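Acyl-ACP thioesterase (Bacteroides thetaiotaomicron, PDB 2ESS) probably hydrolyses fatty acyl-[ACP] thioesters in fatty acid biosynthesis, and binds calcium. Local coordinates at residues 29-32 and 33-37; 163-167 and 168-172; 177-180 and 181-184; 192-196 and 197-201. All coordinates share one frame; numbering follows the deposited sequence.

Interaction 1 (29-32 and 33-37); sequences GVLG and NHLLN
Gly29 to Gly32 pair with Asn33 to Leu36 through four successive i to i+4 backbone hydrogen bonds, so residues 29-37 are regular alpha-helix. The bond from Asn33 N to Gly29 O is 2.9 Å long, and that from Leu36 N to Gly32 O is also 2.9 Å. Val30 and His34 run alongside each other. Val30 CG1 comes within 3.6 Å of His34 NE2. This branch stands anti to the backbone N (chi1 168°), which carries it forward along the helix to the imidazole. Phe13 meets the same imidazole with its ring. One residue further on, Leu35 slants across Leu31. Their tips touch at Leu31 CD1 and Leu35 CD2, 4.1 Å apart. Leu35 CG also rides 3.2 Å from Leu31 O. Both leucines lie on Ile67 of strand 58-69. Asn33 turns to the dimer partner, where its ND2 donates to Glu16 of the second subunit. Helix 28-45 thus has an apolar side against the sheet and a polar site at the subunit interface. Within the contact the backbone supplies the hydrogen bonds, while the side chains add dispersion, consistent with the buried position of residues 29-37 against the hotdog sheet.

Interaction 2 (163-167 and 168-172); sequences LTAKY and SDIDI. With CA (calcium ion), chain B.
Lys166 and Asp169 bond each other twice in opposite senses, one bond using the Asp169 side chain and the other its backbone. The site is a short 3-10 turn in the C-terminal hotdog region, just after strand 161-164. Lys166 N donates to Asp169 OD2 at 2.8 Å, nearly straight at 166°. The oxygen uses its anti lone pair. In return Asp169 N reaches Lys166 O at 2.9 Å, but from above the carbonyl plane. Asp169 CG sits beside its own backbone N (chi1 -64°), which brings the carboxylate back over the turn. Its other oxygen, OD1, accepts from His184, so both carboxylate oxygens are engaged. An overlapping turn, one residue on, is closed by a weak bond from Ile170 N to Tyr167 O at 3.3 Å. Water 1 bridges Tyr167 O and Ile170 O, donating to both. Ile170 CG1 packs 3.4 Å from Lys166 O. The lysine chain bends at its end, and NZ donates to Thr164 O at 2.7 Å, in the carbonyl plane. Tyr167 faces the second subunit: its ring stacks on Tyr194 there and its OH bonds Asp21 of that chain. Ser168 OG bonds Asp187 of the same chain. Beyond the turn lies the calcium site, where His175 and water 2 are further ligands. Asp171 OD2 is modelled 1.9 Å from the calcium ion, a doubtful distance, short for calcium-oxygen.

Interaction 3 (177-180 and 181-184); sequences NSIR and YIEH
Tyr181 opens the second half of the contact with a weak backbone bond, its N 3.3 Å from Asn177 O. Tyr181 CD2 lies 3.4 Å from Asn177 O. The phenol OH is held by Ser210. Ile182 comes next and crosses Ile179, with Ile182 CD1 4.1 Å from Ile179 CD1. This apolar side packs toward helix 28-45 and strand 199-206. Glu183 N bonds Ile179 O, and its side chain runs alongside that of Arg180. Glu183 OE1 is 3.3 Å from Arg180 NH1, a salt bridge of charges alone: the oxygen sits off the guanidinium plane and no N-H points at it. The carboxylate stands over one guanidinium face, with the two planes 56° apart. Arg180 bends at chi2 (-75°), which turns its chain to run beside the glutamate. Each charge has a second partner, Glu183 or Arg180 of the second subunit, so the pair sits at the dimer interface. His184 closes the turn: its N bonds Arg180 O at 3.0 Å, while its ring carbon CD2 lies near the same oxygen. At the start, Asn177 OD1 accepts from Arg180 N at 3.0 Å and weakly from Ile179 N. The whole is a helix N-terminus with an asparagine N-cap, next to the calcium site.

Interaction 4 (192-196 and 197-201); sequences ELYQT and KRIRR
Leu193 lays its CD1 methyl on the aliphatic chain of Lys197, 3.6 Å from Lys197 CD. The two side chains cross, and CE and NZ of the lysine also pass near this methyl. The lysine chain is stretched out, with chi2 to chi4 all near 180°, and this carries NZ past the leucine to Asn226, whose OD1 it bonds. Backbone atoms join the same two residues: Lys197 N donates to Leu193 O at 2.7 Å, with a somewhat bent angle of 146°. It is the one backbone hydrogen bond between the two segments, because the backbone turns out of the helix at Lys197. Thr196 also bonds within this last turn. Its OG1 lies between its backbone N and carbonyl carbon (chi1 63°), and from there it donates to Glu192 O at 2.9 Å. The hydroxyl is thus folded back onto the last turn. Next to Leu193 in sequence, Tyr194 offers its ring edge to Ile199 CD1, 4.1 Å from Tyr194 CE1. Tyr194 OH bonds Leu186 O. A two-residue link, Lys197 and Arg198, takes helix 191-196 into strand 199-206. Near its start the strand has a classic beta bulge, where Arg200 and Arg201 both face Ile246. Leu193, Lys197 and Ile199 rest on Phe247 of the adjacent strand 238-247.

Overall arrangement
Interactions 1 and 3 are helical and touch each other: Ile179 CG2 is 3.3 Å from Gly29 O. Interaction 1 is the more buried of the two. Interaction 3 adds a salt bridge shared across the dimer interface. Interactions 2 and 3 are also joined by a probable backbone hydrogen bond from Asn177 N to Asp169 O, 3.0 Å, so the turn that precedes the calcium ligand Asp171 is tied to the start of helix 178-186. Interactions 2 and 4 lie toward the outside, with centres about 27 Å apart. Both are junctions at strand ends of the same sheet. Interaction 2 relies on polar bonds, whereas interaction 4 mixes apolar overlap with helix-end bonds.

Interaction 1 (29-32 and 33-37)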
loop_
_atom_site.group_PDB
_atom_site.type_symbol
_atom_site.label_atom_id
_atom_site.label_comp_id
_atom_site.label_asym_id
_atom_site.label_seq_id
_atom_site.Cartn_x
_atom_site.Cartn_y
_atom_site.Cartn_z
ATOM N N GLY A 29 7.207 -5.298 0.969
ATOM C CA GLY A 29 6.413 -4.432 1.823
ATOM C C GLY A 29 4.963 -4.898 1.857
ATOM O O GLY A 29 4.373 -5.016 2.931
ATOM N N VAL A 30 4.408 -5.218 0.692
ATOM C CA VAL A 30 2.998 -5.677 0.622
ATOM C C VAL A 30 2.837 -7.038 1.245
ATOM O O VAL A 30 1.829 -7.275 1.930
ATOM C CB VAL A 30 2.450 -5.666 -0.834
ATOM C CG1 VAL A 30 1.114 -6.404 -0.915
ATOM C CG2 VAL A 30 2.328 -4.211 -1.306
ATOM N N LEU A 31 3.808 -7.924 1.033
ATOM C CA LEU A 31 3.789 -9.244 1.682
ATOM C C LEU A 31 3.825 -9.105 3.200
ATOM O O LEU A 31 3.049 -9.742 3.876
ATOM C CB LEU A 31 4.945 -10.126 1.253
ATOM C CG LEU A 31 5.011 -11.522 1.876
ATOM C CD1 LEU A 31 3.707 -12.335 1.670
ATOM C CD2 LEU A 31 6.231 -12.261 1.317
ATOM N N GLY A 32 4.759 -8.310 3.715
ATOM C CA GLY A 32 4.801 -7.962 5.153
ATOM C C GLY A 32 3.452 -7.458 5.667
ATOM O O GLY A 32 2.967 -7.935 6.685
ATOM N N ASN A 33 2.835 -6.539 4.930
ATOM C CA ASN A 33 1.480 -6.026 5.241
ATOM C C ASN A 33 0.473 -7.182 5.387
ATOM O O ASN A 33 -0.241 -7.272 6.413
ATOM C CB ASN A 33 0.984 -5.006 4.200
ATOM C CG ASN A 33 -0.400 -4.386 4.584
ATOM O OD1 ASN A 33 -0.541 -3.819 5.641
ATOM N ND2 ASN A 33 -1.396 -4.567 3.748
ATOM N N HIS A 34 0.444 -8.088 4.409
ATOM C CA HIS A 34 -0.456 -9.246 4.482
ATOM C C HIS A 34 -0.173 -10.139 5.713
ATOM O O HIS A 34 -1.104 -10.573 6.409
ATOM C CB HIS A 34 -0.383 -10.067 3.196
ATOM C CG HIS A 34 -1.016 -9.378 2.015
ATOM N ND1 HIS A 34 -2.232 -8.744 2.093
ATOM C CD2 HIS A 34 -0.616 -9.259 0.730
ATOM C CE1 HIS A 34 -2.554 -8.255 0.910
ATOM N NE2 HIS A 34 -1.594 -8.561 0.061
ATOM N N LEU A 35 1.092 -10.457 5.946
ATOM C CA LEU A 35 1.481 -11.300 7.105
ATOM C C LEU A 35 0.999 -10.672 8.402
ATOM O O LEU A 35 0.342 -11.328 9.189
ATOM C CB LEU A 35 2.994 -11.556 7.135
ATOM C CG LEU A 35 3.615 -12.214 5.888
ATOM C CD1 LEU A 35 5.146 -12.336 6.072
ATOM C CD2 LEU A 35 2.968 -13.575 5.506
ATOM N N LEU A 36 1.296 -9.387 8.627
ATOM C CA LEU A 36 0.922 -8.722 9.870
ATOM C C LEU A 36 -0.590 -8.588 10.038
ATOM O O LEU A 36 -1.116 -8.800 11.119
ATOM C CB LEU A 36 1.641 -7.368 9.980
ATOM C CG LEU A 36 3.176 -7.477 9.968
ATOM C CD1 LEU A 36 3.869 -6.084 10.171
ATOM C CD2 LEU A 36 3.652 -8.487 11.031
ATOM N N ASN A 37 -1.304 -8.287 8.959
ATOM C CA ASN A 37 -2.768 -8.269 9.005
ATOM C C ASN A 37 -3.319 -9.650 9.325
ATOM O O ASN A 37 -4.331 -9.761 10.035
ATOM C CB ASN A 37 -3.369 -7.800 7.670
ATOM C CG ASN A 37 -3.223 -6.281 7.443
ATOM O OD1 ASN A 37 -3.128 -5.510 8.377
ATOM N ND2 ASN A 37 -3.243 -5.869 6.182
#

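Interaction 2 (163-167 and 168-172)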
loop_
_atom_site.group_PDB
_atom_site.type_symbol
_atom_site.label_atom_id
_atom_site.label_comp_id
_atom_site.label_asym_id
_atom_site.label_seq_id
_atom_site.Cartn_x
_atom_site.Cartn_y
_atom_site.Cartn_z
ATOM N N LEU A 163 16.564 10.470 4.706
ATOM C CA LEU A 163 15.174 10.639 4.326
ATOM C C LEU A 163 14.452 11.227 5.515
ATOM O O LEU A 163 14.665 10.766 6.620
ATOM C CB LEU A 163 14.620 9.243 4.047
ATOM C CG LEU A 163 13.258 9.077 3.441
ATOM C CD1 LEU A 163 13.219 9.782 2.080
ATOM C CD2 LEU A 163 13.048 7.604 3.317
ATOM N N THR A 164 13.594 12.206 5.298
ATOM C CA THR A 164 12.716 12.715 6.365
ATOM C C THR A 164 11.393 11.940 6.413
ATOM O O THR A 164 10.777 11.710 5.374
ATOM C CB THR A 164 12.448 14.239 6.178
ATOM O OG1 THR A 164 13.702 14.911 6.049
ATOM C CG2 THR A 164 11.720 14.803 7.340
ATOM N N ALA A 165 10.953 11.549 7.617
ATOM C CA ALA A 165 9.631 10.934 7.804
ATOM C C ALA A 165 8.483 11.879 7.420
ATOM O O ALA A 165 8.392 13.016 7.886
ATOM C CB ALA A 165 9.449 10.425 9.275
ATOM N N LYS A 166 7.573 11.391 6.581
ATOM C CA LYS A 166 6.523 12.243 6.000
ATOM C C LYS A 166 5.132 11.766 6.363
ATOM O O LYS A 166 4.977 10.701 6.935
ATOM C CB LYS A 166 6.691 12.264 4.491
ATOM C CG LYS A 166 7.901 13.049 4.033
ATOM C CD LYS A 166 8.270 12.707 2.604
ATOM C CE LYS A 166 9.607 13.346 2.207
ATOM N NZ LYS A 166 10.790 12.624 2.791
ATOM N N TYR A 167 4.118 12.553 6.018
ATOM C CA TYR A 167 2.732 12.163 6.253
ATOM C C TYR A 167 2.414 10.726 5.819
ATOM O O TYR A 167 1.767 9.983 6.545
ATOM C CB TYR A 167 1.802 13.164 5.570
ATOM C CG TYR A 167 0.347 12.807 5.555
ATOM C CD1 TYR A 167 -0.404 12.802 6.724
ATOM C CD2 TYR A 167 -0.281 12.455 4.366
ATOM C CE1 TYR A 167 -1.745 12.501 6.699
ATOM C CE2 TYR A 167 -1.606 12.134 4.330
ATOM C CZ TYR A 167 -2.344 12.170 5.487
ATOM O OH TYR A 167 -3.663 11.827 5.442
ATOM N N SER A 168 2.884 10.305 4.648
ATOM C CA SER A 168 2.579 8.942 4.187
ATOM C C SER A 168 3.233 7.827 5.002
ATOM O O SER A 168 2.853 6.680 4.869
ATOM C CB SER A 168 3.023 8.790 2.746
ATOM O OG SER A 168 4.397 9.164 2.677
ATOM N N ASP A 169 4.237 8.148 5.799
ATOM C CA ASP A 169 4.920 7.161 6.627
ATOM C C ASP A 169 4.241 6.840 7.945
ATOM O O ASP A 169 4.517 5.787 8.496
ATOM C CB ASP A 169 6.358 7.592 6.950
ATOM C CG ASP A 169 7.233 7.685 5.708
ATOM O OD1 ASP A 169 7.315 6.688 4.953
ATOM O OD2 ASP A 169 7.815 8.775 5.484
ATOM N N ILE A 170 3.327 7.690 8.410
ATOM C CA ILE A 170 2.903 7.672 9.813
ATOM C C ILE A 170 1.582 6.978 9.992
ATOM O O ILE A 170 0.646 7.232 9.237
ATOM C CB ILE A 170 2.825 9.102 10.366
ATOM C CG1 ILE A 170 4.118 9.864 10.064
ATOM C CG2 ILE A 170 2.506 9.124 11.889
ATOM C CD1 ILE A 170 5.378 9.265 10.734
ATOM N N ASP A 171 1.527 6.092 10.988
ATOM C CA ASP A 171 0.312 5.381 11.378
ATOM C C ASP A 171 -0.494 6.113 12.454
ATOM O O ASP A 171 -0.170 7.260 12.851
ATOM C CB ASP A 171 0.645 3.935 11.837
ATOM C CG ASP A 171 1.450 3.869 13.174
ATOM O OD1 ASP A 171 1.450 4.792 14.025
ATOM O OD2 ASP A 171 2.105 2.831 13.365
ATOM N N ILE A 172 -1.537 5.438 12.935
ATOM C CA ILE A 172 -2.462 6.015 13.905
ATOM C C ILE A 172 -1.802 6.382 15.232
ATOM O O ILE A 172 -2.301 7.245 15.909
ATOM C CB ILE A 172 -3.648 5.048 14.199
ATOM C CG1 ILE A 172 -4.829 5.804 14.819
ATOM C CG2 ILE A 172 -3.156 3.795 15.013
ATOM C CD1 ILE A 172 -6.154 4.960 14.879
HETATM CA CA CA B . 2.637 1.230 14.243
HETATM O O HOH W 1 -0.287 9.827 8.463
HETATM O O HOH W 2 3.723 -0.177 12.926
#

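Interaction 3 (177-180 and 181-184)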
loop_
_atom_site.group_PDB
_atom_site.type_symbol
_atom_site.label_atom_id
_atom_site.label_comp_id
_atom_site.label_asym_id
_atom_site.label_seq_id
_atom_site.Cartn_x
_atom_site.Cartn_y
_atom_site.Cartn_z
ATOM N N ASN A 177 5.442 3.526 10.282
ATOM C CA ASN A 177 4.910 2.197 10.395
ATOM C C ASN A 177 5.911 1.124 9.925
ATOM O O ASN A 177 6.883 1.406 9.203
ATOM C CB ASN A 177 3.457 2.130 9.841
ATOM C CG ASN A 177 3.367 1.865 8.362
ATOM O OD1 ASN A 177 4.096 1.062 7.840
ATOM N ND2 ASN A 177 2.383 2.491 7.691
ATOM N N SER A 178 5.694 -0.084 10.429
ATOM C CA SER A 178 6.542 -1.237 10.173
ATOM C C SER A 178 6.866 -1.487 8.706
ATOM O O SER A 178 8.009 -1.836 8.346
ATOM C CB SER A 178 5.822 -2.485 10.685
ATOM O OG SER A 178 5.558 -2.375 12.049
ATOM N N ILE A 179 5.843 -1.311 7.865
ATOM C CA ILE A 179 5.935 -1.582 6.439
ATOM C C ILE A 179 6.677 -0.487 5.694
ATOM O O ILE A 179 7.368 -0.756 4.720
ATOM C CB ILE A 179 4.513 -1.763 5.836
ATOM C CG1 ILE A 179 3.800 -2.903 6.543
ATOM C CG2 ILE A 179 4.570 -2.080 4.367
ATOM C CD1 ILE A 179 4.632 -4.143 6.671
ATOM N N ARG A 180 6.526 0.754 6.134
ATOM C CA ARG A 180 7.205 1.851 5.498
ATOM C C ARG A 180 8.704 1.727 5.672
ATOM O O ARG A 180 9.439 2.058 4.758
ATOM C CB ARG A 180 6.711 3.187 6.049
ATOM C CG ARG A 180 5.279 3.489 5.615
ATOM C CD ARG A 180 5.253 3.915 4.176
ATOM N NE ARG A 180 3.915 3.826 3.614
ATOM C CZ ARG A 180 3.606 4.240 2.383
ATOM N NH1 ARG A 180 4.534 4.792 1.603
ATOM N NH2 ARG A 180 2.362 4.123 1.933
ATOM N N TYR A 181 9.171 1.206 6.810
ATOM C CA TYR A 181 10.604 0.944 6.938
ATOM C C TYR A 181 11.120 -0.053 5.899
ATOM O O TYR A 181 12.220 0.116 5.393
ATOM C CB TYR A 181 10.950 0.411 8.303
ATOM C CG TYR A 181 10.903 1.379 9.452
ATOM C CD1 TYR A 181 11.803 2.459 9.551
ATOM C CD2 TYR A 181 9.999 1.190 10.487
ATOM C CE1 TYR A 181 11.784 3.325 10.663
ATOM C CE2 TYR A 181 9.978 2.046 11.594
ATOM C CZ TYR A 181 10.875 3.101 11.684
ATOM O OH TYR A 181 10.801 3.890 12.824
ATOM N N ILE A 182 10.352 -1.115 5.653
ATOM C CA ILE A 182 10.685 -2.106 4.621
ATOM C C ILE A 182 10.845 -1.460 3.246
ATOM O O ILE A 182 11.876 -1.655 2.578
ATOM C CB ILE A 182 9.632 -3.233 4.555
ATOM C CG1 ILE A 182 9.615 -3.998 5.892
ATOM C CG2 ILE A 182 9.934 -4.193 3.398
ATOM C CD1 ILE A 182 8.562 -5.150 5.957
ATOM N N GLU A 183 9.844 -0.690 2.824
ATOM C CA GLU A 183 9.917 0.039 1.554
ATOM C C GLU A 183 11.151 0.927 1.441
ATOM O O GLU A 183 11.830 0.921 0.419
ATOM C CB GLU A 183 8.696 0.928 1.352
ATOM C CG GLU A 183 7.384 0.165 1.070
ATOM C CD GLU A 183 6.166 1.110 0.818
ATOM O OE1 GLU A 183 6.402 2.335 0.567
ATOM O OE2 GLU A 183 4.999 0.614 0.869
ATOM N N HIS A 184 11.433 1.717 2.478
ATOM C CA HIS A 184 12.599 2.610 2.396
ATOM C C HIS A 184 13.937 1.837 2.322
ATOM O O HIS A 184 14.838 2.237 1.632
ATOM C CB HIS A 184 12.592 3.622 3.544
ATOM C CG HIS A 184 11.414 4.551 3.507
ATOM N ND1 HIS A 184 11.093 5.301 2.395
ATOM C CD2 HIS A 184 10.471 4.834 4.437
ATOM C CE1 HIS A 184 9.998 6.002 2.643
ATOM N NE2 HIS A 184 9.606 5.740 3.877
#

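Interaction 4 (192-196 and 197-201)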
loop_
_atom_site.group_PDB
_atom_site.type_symbol
_atom_site.label_atom_id
_atom_site.label_comp_id
_atom_site.label_asym_id
_atom_site.label_seq_id
_atom_site.Cartn_x
_atom_site.Cartn_y
_atom_site.Cartn_z
ATOM N N GLU A 192 19.755 -2.731 -10.963
ATOM C CA GLU A 192 20.441 -3.870 -11.600
ATOM C C GLU A 192 20.382 -5.127 -10.737
ATOM O O GLU A 192 20.383 -6.230 -11.258
ATOM C CB GLU A 192 21.905 -3.528 -11.922
ATOM N N LEU A 193 20.321 -4.952 -9.422
ATOM C CA LEU A 193 20.192 -6.075 -8.489
ATOM C C LEU A 193 18.803 -6.724 -8.610
ATOM O O LEU A 193 18.670 -7.934 -8.682
ATOM C CB LEU A 193 20.439 -5.562 -7.058
ATOM C CG LEU A 193 21.007 -6.439 -5.968
ATOM C CD1 LEU A 193 22.044 -7.458 -6.499
ATOM C CD2 LEU A 193 21.622 -5.511 -4.924
ATOM N N TYR A 194 17.769 -5.898 -8.646
ATOM C CA TYR A 194 16.415 -6.381 -8.803
ATOM C C TYR A 194 16.175 -6.938 -10.223
ATOM O O TYR A 194 15.320 -7.801 -10.426
ATOM C CB TYR A 194 15.436 -5.250 -8.504
ATOM C CG TYR A 194 15.401 -4.853 -7.053
ATOM C CD1 TYR A 194 14.940 -5.734 -6.083
ATOM C CD2 TYR A 194 15.783 -3.589 -6.657
ATOM C CE1 TYR A 194 14.904 -5.360 -4.743
ATOM C CE2 TYR A 194 15.729 -3.204 -5.350
ATOM C CZ TYR A 194 15.318 -4.092 -4.388
ATOM O OH TYR A 194 15.271 -3.685 -3.071
ATOM N N GLN A 195 16.937 -6.462 -11.197
ATOM C CA GLN A 195 16.845 -6.987 -12.548
ATOM C C GLN A 195 17.463 -8.359 -12.706
ATOM O O GLN A 195 17.057 -9.096 -13.592
ATOM C CB GLN A 195 17.529 -6.050 -13.539
ATOM C CG GLN A 195 16.705 -4.850 -13.916
ATOM C CD GLN A 195 17.420 -3.942 -14.894
ATOM O OE1 GLN A 195 18.536 -3.489 -14.646
ATOM N NE2 GLN A 195 16.774 -3.673 -16.020
ATOM N N THR A 196 18.486 -8.675 -11.906
ATOM C CA THR A 196 19.234 -9.900 -12.081
ATOM C C THR A 196 19.058 -10.894 -10.932
ATOM O O THR A 196 19.310 -12.088 -11.100
ATOM C CB THR A 196 20.732 -9.589 -12.270
ATOM O OG1 THR A 196 21.236 -8.959 -11.084
ATOM C CG2 THR A 196 20.926 -8.675 -13.486
ATOM N N LYS A 197 18.637 -10.422 -9.761
ATOM C CA LYS A 197 18.484 -11.314 -8.632
ATOM C C LYS A 197 17.172 -11.038 -7.950
ATOM O O LYS A 197 16.504 -10.050 -8.224
ATOM C CB LYS A 197 19.616 -11.111 -7.633
ATOM C CG LYS A 197 21.021 -11.415 -8.184
ATOM C CD LYS A 197 22.112 -11.024 -7.185
ATOM C CE LYS A 197 23.470 -11.084 -7.842
ATOM N NZ LYS A 197 24.585 -10.568 -6.999
ATOM N N ARG A 198 16.818 -11.918 -7.042
ATOM C CA ARG A 198 15.648 -11.702 -6.204
ATOM C C ARG A 198 16.060 -11.857 -4.761
ATOM O O ARG A 198 17.036 -12.536 -4.475
ATOM C CB ARG A 198 14.559 -12.711 -6.531
ATOM C CG ARG A 198 14.998 -14.126 -6.472
ATOM C CD ARG A 198 13.885 -15.045 -6.901
ATOM N NE ARG A 198 12.843 -15.030 -5.895
ATOM C CZ ARG A 198 12.910 -15.681 -4.735
ATOM N NH1 ARG A 198 13.963 -16.438 -4.425
ATOM N NH2 ARG A 198 11.898 -15.572 -3.888
ATOM N N ILE A 199 15.257 -11.274 -3.868
ATOM C CA ILE A 199 15.483 -11.384 -2.451
ATOM C C ILE A 199 14.979 -12.749 -2.013
ATOM O O ILE A 199 13.795 -13.031 -2.131
ATOM C CB ILE A 199 14.736 -10.301 -1.659
ATOM C CG1 ILE A 199 15.243 -8.918 -2.084
ATOM C CG2 ILE A 199 14.983 -10.504 -0.128
ATOM C CD1 ILE A 199 14.460 -7.748 -1.489
ATOM N N ARG A 200 15.865 -13.574 -1.476
ATOM C CA ARG A 200 15.470 -14.869 -0.933
ATOM C C ARG A 200 15.226 -14.862 0.561
ATOM O O ARG A 200 14.410 -15.639 1.055
ATOM C CB ARG A 200 16.440 -15.963 -1.338
ATOM C CG ARG A 200 17.646 -16.208 -0.490
ATOM C CD ARG A 200 18.055 -17.693 -0.614
ATOM N NE ARG A 200 17.048 -18.573 0.009
ATOM C CZ ARG A 200 16.067 -19.238 -0.617
ATOM N NH1 ARG A 200 15.903 -19.194 -1.944
ATOM N NH2 ARG A 200 15.231 -19.980 0.105
ATOM N N ARG A 201 15.921 -13.987 1.281
ATOM C CA ARG A 201 15.653 -13.828 2.711
ATOM C C ARG A 201 15.714 -12.379 3.102
ATOM O O ARG A 201 16.589 -11.649 2.656
ATOM C CB ARG A 201 16.625 -14.641 3.553
ATOM C CG ARG A 201 16.248 -14.578 5.060
ATOM C CD ARG A 201 16.808 -15.657 5.795
ATOM N NE ARG A 201 16.647 -15.423 7.230
ATOM C CZ ARG A 201 15.948 -16.175 8.072
ATOM N NH1 ARG A 201 15.246 -17.238 7.641
ATOM N NH2 ARG A 201 15.955 -15.840 9.368
#